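Local atomic coordinates of mRNA export factor GLE1 (Saccharomyces cerevisiae, PDB entry 6B4E), a protein that forms part of the nuclear pore complex, where it serves in mRNA export, binds inositol hexakisphosphate and acts as an enzyme activator. Residues L180-P192 with S200-L212. Sequence-based numbering, arbitrary orientation.
Sequences LSLFAIITRLQLP and SHPFPIALSWHIL
T187 and S208 meet through their hydroxyls: S208 OG donates to T187 OG1 at 2.7 Å, and T187 OG1 in turn donates to A184 O in its own helix, reaching that oxygen from a position tilted out of the carbonyl plane. This relay depends on chi1 of 68°, which sets T187 OG1 between the backbone N and the carbonyl carbon and leaves CG2 to lie 3.8 Å above one face of the F183 ring, toward its rim. S208 OG also bonds NE1 of W234 in helix 225-264, so the chain of bonds runs through four residues, W234, S208, T187 and A184. A valine in place of T187 would probably leave S208 OG without this mate and A184 O without its side-chain donor. The F183 ring, with CG anti to the backbone N, presents its edge to the second helix: CZ meets L207 CD1 at 3.8 Å and CE2 meets I211 CD1, both near the ring plane. Here the C-terminal end of helix 169-188 packs against the start of helix 206-216 in the mainly helical C-terminal region of GLE1, which interacts with NUP42, DBP5 and GFD1; the short axes approach to 9.1 Å at 135°, and a loop without helix or strand joins the two helices. Where the first helix ends, H201 turns its ring edge to the departing backbone. Its NE2 is split between two carbonyls, I186 O (3.1 Å) and L189 O (2.9 Å), and both bonds are strongly bent at the hydrogen and therefore weak. On the ring's other nitrogen, ND1 accepts a hydrogen bond from the backbone N of F203, which lies only 6° out of the ring plane, and this probably helps fix the imidazole's rotation. F203 O receives a CA-H...O contact from T187 CA at 3.2 Å, while L191 CD1 lies against the backbone N of H201.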
ATOM      1  N   LEU A 180       0.947   4.477   0.143  1.00 25.50           N
ATOM      2  CA  LEU A 180       1.099   3.478   1.187  1.00 35.07           C
ATOM      3  C   LEU A 180       0.048   3.635   2.280  1.00 32.48           C
ATOM      4  O   LEU A 180      -0.418   2.625   2.816  1.00 31.71           O
ATOM      5  CB  LEU A 180       2.504   3.520   1.769  1.00 40.84           C
ATOM      6  CG  LEU A 180       2.834   2.103   2.208  1.00 70.38           C
ATOM      7  CD1 LEU A 180       4.119   1.611   1.635  1.00 30.87           C
ATOM      8  CD2 LEU A 180       2.857   2.080   3.686  1.00 34.80           C
ATOM      9  N   SER A 181      -0.349   4.878   2.593  1.00 27.64           N
ATOM     10  CA  SER A 181      -1.455   5.156   3.511  1.00 33.93           C
ATOM     11  C   SER A 181      -2.694   4.369   3.139  1.00 21.75           C
ATOM     12  O   SER A 181      -3.369   3.783   3.994  1.00 24.44           O
ATOM     13  CB  SER A 181      -1.824   6.640   3.469  1.00 23.55           C
ATOM     14  OG  SER A 181      -1.007   7.422   4.294  1.00 63.89           O
ATOM     15  N   LEU A 182      -3.047   4.408   1.864  1.00 23.38           N
ATOM     16  CA  LEU A 182      -4.224   3.690   1.411  1.00 22.53           C
ATOM     17  C   LEU A 182      -4.054   2.187   1.592  1.00 24.57           C
ATOM     18  O   LEU A 182      -4.961   1.506   2.085  1.00 25.17           O
ATOM     19  CB  LEU A 182      -4.500   4.024  -0.049  1.00 22.57           C
ATOM     20  CG  LEU A 182      -5.647   3.217  -0.659  1.00 25.92           C
ATOM     21  CD1 LEU A 182      -6.974   3.577   0.001  1.00 36.20           C
ATOM     22  CD2 LEU A 182      -5.731   3.390  -2.184  1.00 31.62           C
ATOM     23  N   PHE A 183      -2.904   1.646   1.192  1.00 29.90           N
ATOM     24  CA  PHE A 183      -2.693   0.207   1.327  1.00 32.17           C
ATOM     25  C   PHE A 183      -2.685  -0.195   2.794  1.00 27.04           C
ATOM     26  O   PHE A 183      -3.279  -1.210   3.174  1.00 25.28           O
ATOM     27  CB  PHE A 183      -1.385  -0.194   0.650  1.00 31.88           C
ATOM     28  CG  PHE A 183      -1.124  -1.683   0.650  1.00 28.74           C
ATOM     29  CD1 PHE A 183      -1.871  -2.522  -0.144  1.00 36.29           C
ATOM     30  CD2 PHE A 183      -0.118  -2.222   1.436  1.00 30.07           C
ATOM     31  CE1 PHE A 183      -1.627  -3.890  -0.151  1.00 35.21           C
ATOM     32  CE2 PHE A 183       0.134  -3.578   1.432  1.00 29.42           C
ATOM     33  CZ  PHE A 183      -0.624  -4.413   0.637  1.00 33.26           C
ATOM     34  N   ALA A 184      -2.045   0.612   3.630  1.00 25.27           N
ATOM     35  CA  ALA A 184      -2.021   0.352   5.062  1.00 20.41           C
ATOM     36  C   ALA A 184      -3.429   0.197   5.625  1.00 22.39           C
ATOM     37  O   ALA A 184      -3.717  -0.773   6.340  1.00 24.01           O
ATOM     38  CB  ALA A 184      -1.269   1.471   5.775  1.00 24.03           C
ATOM     39  N   ILE A 185      -4.302   1.170   5.346  1.00 24.78           N
ATOM     40  CA  ILE A 185      -5.708   1.100   5.749  1.00 26.33           C
ATOM     41  C   ILE A 185      -6.309  -0.237   5.340  1.00 26.90           C
ATOM     42  O   ILE A 185      -6.960  -0.923   6.140  1.00 24.58           O
ATOM     43  CB  ILE A 185      -6.501   2.267   5.124  1.00 25.26           C
ATOM     44  CG1 ILE A 185      -6.143   3.606   5.792  1.00 22.72           C
ATOM     45  CG2 ILE A 185      -8.018   2.010   5.166  1.00 25.49           C
ATOM     46  CD1 ILE A 185      -6.627   3.774   7.225  1.00 25.59           C
ATOM     47  N   ILE A 186      -6.160  -0.593   4.062  1.00 24.17           N
ATOM     48  CA  ILE A 186      -6.788  -1.809   3.563  1.00 24.06           C
ATOM     49  C   ILE A 186      -6.336  -3.022   4.372  1.00 25.08           C
ATOM     50  O   ILE A 186      -7.143  -3.910   4.682  1.00 27.30           O
ATOM     51  CB  ILE A 186      -6.502  -1.971   2.058  1.00 25.75           C
ATOM     52  CG1 ILE A 186      -7.255  -0.887   1.271  1.00 30.51           C
ATOM     53  CG2 ILE A 186      -6.904  -3.368   1.575  1.00 36.28           C
ATOM     54  CD1 ILE A 186      -6.936  -0.812  -0.207  1.00 27.97           C
ATOM     55  N   THR A 187      -5.050  -3.091   4.731  1.00 24.89           N
ATOM     56  CA  THR A 187      -4.580  -4.278   5.433  1.00 25.08           C
ATOM     57  C   THR A 187      -5.162  -4.399   6.835  1.00 21.81           C
ATOM     58  O   THR A 187      -5.207  -5.513   7.364  1.00 27.25           O
ATOM     59  CB  THR A 187      -3.047  -4.342   5.537  1.00 21.01           C
ATOM     60  OG1 THR A 187      -2.540  -3.310   6.395  1.00 22.03           O
ATOM     61  CG2 THR A 187      -2.365  -4.285   4.159  1.00 27.01           C
ATOM     62  N   ARG A 188      -5.623  -3.301   7.441  1.00 23.17           N
ATOM     63  CA  ARG A 188      -6.119  -3.353   8.813  1.00 22.29           C
ATOM     64  C   ARG A 188      -7.636  -3.207   8.909  1.00 23.32           C
ATOM     65  O   ARG A 188      -8.191  -3.275  10.012  1.00 22.64           O
ATOM     66  CB  ARG A 188      -5.398  -2.303   9.681  1.00 24.60           C
ATOM     67  CG  ARG A 188      -5.600  -0.821   9.341  1.00 18.80           C
ATOM     68  CD  ARG A 188      -6.968  -0.291   9.706  1.00 21.33           C
ATOM     69  NE  ARG A 188      -6.876   1.151   9.958  1.00 19.44           N
ATOM     70  CZ  ARG A 188      -7.866   1.919  10.395  1.00 23.41           C
ATOM     71  NH1 ARG A 188      -9.061   1.411  10.621  1.00 24.77           N
ATOM     72  NH2 ARG A 188      -7.641   3.224  10.596  1.00 20.39           N
ATOM     73  N   LEU A 189      -8.325  -3.062   7.784  1.00 22.51           N
ATOM     74  CA  LEU A 189      -9.779  -3.130   7.768  1.00 26.75           C
ATOM     75  C   LEU A 189     -10.245  -4.574   7.725  1.00 29.72           C
ATOM     76  O   LEU A 189      -9.607  -5.432   7.109  1.00 30.68           O
ATOM     77  CB  LEU A 189     -10.349  -2.394   6.555  1.00 26.08           C
ATOM     78  CG  LEU A 189     -10.212  -0.871   6.508  1.00 25.01           C
ATOM     79  CD1 LEU A 189     -10.582  -0.373   5.119  1.00 29.55           C
ATOM     80  CD2 LEU A 189     -11.086  -0.212   7.542  1.00 25.02           C
ATOM     81  N   GLN A 190     -11.376  -4.840   8.379  1.00 27.43           N
ATOM     82  CA  GLN A 190     -12.049  -6.124   8.242  1.00 28.66           C
ATOM     83  C   GLN A 190     -12.983  -6.088   7.048  1.00 35.29           C
ATOM     84  O   GLN A 190     -13.544  -5.047   6.699  1.00 32.50           O
ATOM     85  CB  GLN A 190     -12.859  -6.480   9.486  1.00 27.88           C
ATOM     86  CG  GLN A 190     -12.058  -6.504  10.774  1.00 29.61           C
ATOM     87  CD  GLN A 190     -11.137  -7.698  10.855  1.00 28.22           C
ATOM     88  OE1 GLN A 190     -11.417  -8.751  10.283  1.00 34.93           O
ATOM     89  NE2 GLN A 190     -10.032  -7.544  11.564  1.00 40.30           N
ATOM     90  N   LEU A 191     -13.171  -7.247   6.441  1.00 30.64           N
ATOM     91  CA  LEU A 191     -14.141  -7.342   5.379  1.00 32.66           C
ATOM     92  C   LEU A 191     -15.523  -6.968   5.908  1.00 40.25           C
ATOM     93  O   LEU A 191     -15.863  -7.258   7.058  1.00 33.65           O
ATOM     94  CB  LEU A 191     -14.175  -8.761   4.804  1.00 34.18           C
ATOM     95  CG  LEU A 191     -12.968  -9.219   3.994  1.00 46.45           C
ATOM     96  CD1 LEU A 191     -13.133 -10.685   3.611  1.00 41.01           C
ATOM     97  CD2 LEU A 191     -12.814  -8.340   2.754  1.00 37.11           C
ATOM     98  N   PRO A 192     -16.349  -6.338   5.083  1.00 40.17           N
ATOM     99  CA  PRO A 192     -17.761  -6.173   5.437  1.00 60.80           C
ATOM    100  C   PRO A 192     -18.438  -7.507   5.726  1.00 52.06           C
ATOM    101  O   PRO A 192     -18.006  -8.572   5.279  1.00 43.17           O
ATOM    102  CB  PRO A 192     -18.368  -5.506   4.192  1.00 43.73           C
ATOM    103  CG  PRO A 192     -17.224  -4.952   3.438  1.00 39.41           C
ATOM    104  CD  PRO A 192     -16.032  -5.781   3.755  1.00 39.99           C
ATOM    105  N   SER A 200     -11.817 -14.839   1.885  1.00 44.30           N
ATOM    106  CA  SER A 200     -10.596 -14.433   2.555  1.00 50.38           C
ATOM    107  C   SER A 200     -10.307 -12.972   2.246  1.00 54.80           C
ATOM    108  O   SER A 200     -10.531 -12.502   1.128  1.00 38.46           O
ATOM    109  CB  SER A 200      -9.422 -15.300   2.104  1.00 77.41           C
ATOM    110  OG  SER A 200      -9.639 -16.662   2.419  1.00 70.97           O
ATOM    111  N   HIS A 201      -9.810 -12.250   3.239  1.00 33.73           N
ATOM    112  CA  HIS A 201      -9.374 -10.880   3.002  1.00 32.27           C
ATOM    113  C   HIS A 201      -8.267 -10.904   1.958  1.00 32.52           C
ATOM    114  O   HIS A 201      -7.270 -11.610   2.146  1.00 32.58           O
ATOM    115  CB  HIS A 201      -8.885 -10.280   4.316  1.00 31.32           C
ATOM    116  CG  HIS A 201      -8.667  -8.797   4.283  1.00 35.55           C
ATOM    117  ND1 HIS A 201      -7.873  -8.173   3.347  1.00 32.70           N
ATOM    118  CD2 HIS A 201      -9.078  -7.826   5.134  1.00 29.10           C
ATOM    119  CE1 HIS A 201      -7.830  -6.876   3.603  1.00 34.28           C
ATOM    120  NE2 HIS A 201      -8.558  -6.640   4.679  1.00 26.79           N
ATOM    121  N   PRO A 202      -8.392 -10.177   0.849  1.00 32.86           N
ATOM    122  CA  PRO A 202      -7.390 -10.317  -0.220  1.00 38.83           C
ATOM    123  C   PRO A 202      -6.042  -9.675   0.082  1.00 31.36           C
ATOM    124  O   PRO A 202      -5.058 -10.009  -0.592  1.00 31.72           O
ATOM    125  CB  PRO A 202      -8.074  -9.651  -1.420  1.00 61.90           C
ATOM    126  CG  PRO A 202      -8.995  -8.658  -0.815  1.00 39.90           C
ATOM    127  CD  PRO A 202      -9.485  -9.268   0.468  1.00 39.37           C
ATOM    128  N   PHE A 203      -5.951  -8.759   1.050  1.00 30.25           N
ATOM    129  CA  PHE A 203      -4.700  -8.069   1.377  1.00 29.45           C
ATOM    130  C   PHE A 203      -4.630  -7.870   2.882  1.00 28.76           C
ATOM    131  O   PHE A 203      -4.727  -6.744   3.386  1.00 29.05           O
ATOM    132  CB  PHE A 203      -4.596  -6.721   0.658  1.00 30.63           C
ATOM    133  CG  PHE A 203      -4.635  -6.845  -0.834  1.00 29.91           C
ATOM    134  CD1 PHE A 203      -3.583  -7.404  -1.530  1.00 64.37           C
ATOM    135  CD2 PHE A 203      -5.739  -6.418  -1.526  1.00 33.00           C
ATOM    136  CE1 PHE A 203      -3.649  -7.520  -2.868  1.00 47.51           C
ATOM    137  CE2 PHE A 203      -5.793  -6.538  -2.861  1.00 51.96           C
ATOM    138  CZ  PHE A 203      -4.758  -7.082  -3.527  1.00 35.92           C
ATOM    139  N   PRO A 204      -4.411  -8.941   3.622  1.00 32.56           N
ATOM    140  CA  PRO A 204      -4.641  -8.939   5.073  1.00 27.80           C
ATOM    141  C   PRO A 204      -3.476  -8.325   5.844  1.00 27.23           C
ATOM    142  O   PRO A 204      -2.478  -7.882   5.277  1.00 29.19           O
ATOM    143  CB  PRO A 204      -4.814 -10.434   5.375  1.00 27.91           C
ATOM    144  CG  PRO A 204      -3.908 -11.097   4.378  1.00 37.03           C
ATOM    145  CD  PRO A 204      -4.103 -10.295   3.113  1.00 37.64           C
ATOM    146  N   ILE A 205      -3.634  -8.294   7.173  1.00 25.94           N
ATOM    147  CA  ILE A 205      -2.715  -7.551   8.026  1.00 25.65           C
ATOM    148  C   ILE A 205      -1.302  -8.121   7.953  1.00 21.19           C
ATOM    149  O   ILE A 205      -0.330  -7.402   8.181  1.00 24.21           O
ATOM    150  CB  ILE A 205      -3.270  -7.506   9.471  1.00 28.53           C
ATOM    151  CG1 ILE A 205      -2.475  -6.541  10.347  1.00 26.60           C
ATOM    152  CG2 ILE A 205      -3.285  -8.887  10.141  1.00 25.88           C
ATOM    153  CD1 ILE A 205      -2.651  -5.119   9.978  1.00 27.33           C
ATOM    154  N   ALA A 206      -1.161  -9.410   7.607  1.00 25.91           N
ATOM    155  CA  ALA A 206       0.166  -9.982   7.399  1.00 30.10           C
ATOM    156  C   ALA A 206       0.992  -9.149   6.426  1.00 24.93           C
ATOM    157  O   ALA A 206       2.219  -9.114   6.529  1.00 26.23           O
ATOM    158  CB  ALA A 206       0.044 -11.419   6.869  1.00 27.50           C
ATOM    159  N   LEU A 207       0.342  -8.501   5.459  1.00 24.54           N
ATOM    160  CA  LEU A 207       1.093  -7.758   4.454  1.00 28.46           C
ATOM    161  C   LEU A 207       1.735  -6.512   5.043  1.00 24.31           C
ATOM    162  O   LEU A 207       2.758  -6.048   4.527  1.00 27.02           O
ATOM    163  CB  LEU A 207       0.182  -7.391   3.287  1.00 28.77           C
ATOM    164  CG  LEU A 207      -0.481  -8.583   2.583  1.00 33.53           C
ATOM    165  CD1 LEU A 207      -1.151  -8.105   1.308  1.00 34.89           C
ATOM    166  CD2 LEU A 207       0.516  -9.692   2.282  1.00 32.00           C
ATOM    167  N   SER A 208       1.147  -5.955   6.113  1.00 22.29           N
ATOM    168  CA  SER A 208       1.797  -4.886   6.858  1.00 21.52           C
ATOM    169  C   SER A 208       3.001  -5.400   7.622  1.00 26.92           C
ATOM    170  O   SER A 208       4.012  -4.698   7.716  1.00 26.78           O
ATOM    171  CB  SER A 208       0.825  -4.217   7.837  1.00 27.57           C
ATOM    172  OG  SER A 208       0.036  -3.234   7.195  1.00 24.95           O
ATOM    173  N   TRP A 209       2.909  -6.599   8.214  1.00 23.41           N
ATOM    174  CA  TRP A 209       4.100  -7.186   8.814  1.00 23.96           C
ATOM    175  C   TRP A 209       5.223  -7.285   7.782  1.00 19.76           C
ATOM    176  O   TRP A 209       6.357  -6.885   8.060  1.00 26.26           O
ATOM    177  CB  TRP A 209       3.795  -8.564   9.427  1.00 23.11           C
ATOM    178  CG  TRP A 209       4.997  -9.139  10.121  1.00 23.05           C
ATOM    179  CD1 TRP A 209       6.044  -9.784   9.531  1.00 27.71           C
ATOM    180  CD2 TRP A 209       5.284  -9.127  11.529  1.00 22.59           C
ATOM    181  NE1 TRP A 209       6.966 -10.152  10.463  1.00 25.48           N
ATOM    182  CE2 TRP A 209       6.534  -9.759  11.702  1.00 22.28           C
ATOM    183  CE3 TRP A 209       4.620  -8.632  12.648  1.00 22.66           C
ATOM    184  CZ2 TRP A 209       7.136  -9.908  12.945  1.00 25.52           C
ATOM    185  CZ3 TRP A 209       5.219  -8.787  13.892  1.00 20.51           C
ATOM    186  CH2 TRP A 209       6.463  -9.421  14.029  1.00 21.83           C
ATOM    187  N   HIS A 210       4.907  -7.732   6.554  1.00 22.25           N
ATOM    188  CA  HIS A 210       5.949  -7.894   5.536  1.00 26.76           C
ATOM    189  C   HIS A 210       6.666  -6.580   5.264  1.00 25.03           C
ATOM    190  O   HIS A 210       7.892  -6.553   5.098  1.00 32.45           O
ATOM    191  CB  HIS A 210       5.374  -8.395   4.207  1.00 27.97           C
ATOM    192  CG  HIS A 210       4.793  -9.772   4.252  1.00 25.76           C
ATOM    193  ND1 HIS A 210       5.222 -10.740   5.136  1.00 31.04           N
ATOM    194  CD2 HIS A 210       3.824 -10.348   3.504  1.00 34.08           C
ATOM    195  CE1 HIS A 210       4.522 -11.846   4.947  1.00 34.84           C
ATOM    196  NE2 HIS A 210       3.675 -11.640   3.953  1.00 32.13           N
ATOM    197  N   ILE A 211       5.912  -5.486   5.168  1.00 26.66           N
ATOM    198  CA  ILE A 211       6.513  -4.194   4.849  1.00 23.10           C
ATOM    199  C   ILE A 211       7.531  -3.805   5.903  1.00 28.11           C
ATOM    200  O   ILE A 211       8.664  -3.429   5.581  1.00 26.93           O
ATOM    201  CB  ILE A 211       5.429  -3.110   4.720  1.00 25.25           C
ATOM    202  CG1 ILE A 211       4.559  -3.388   3.500  1.00 26.73           C
ATOM    203  CG2 ILE A 211       6.078  -1.714   4.608  1.00 24.44           C
ATOM    204  CD1 ILE A 211       3.302  -2.538   3.428  1.00 24.54           C
ATOM    205  N   LEU A 212       7.127  -3.852   7.178  1.00 24.14           N
ATOM    206  CA  LEU A 212       8.010  -3.409   8.248  1.00 24.03           C
ATOM    207  C   LEU A 212       9.216  -4.327   8.364  1.00 21.91           C
ATOM    208  O   LEU A 212      10.345  -3.855   8.529  1.00 25.13           O
ATOM    209  CB  LEU A 212       7.237  -3.344   9.572  1.00 22.53           C
ATOM    210  CG  LEU A 212       6.509  -2.011   9.851  1.00 21.79           C
ATOM    211  CD1 LEU A 212       5.463  -1.697   8.791  1.00 23.36           C
ATOM    212  CD2 LEU A 212       5.876  -2.005  11.238  1.00 25.05           C
TER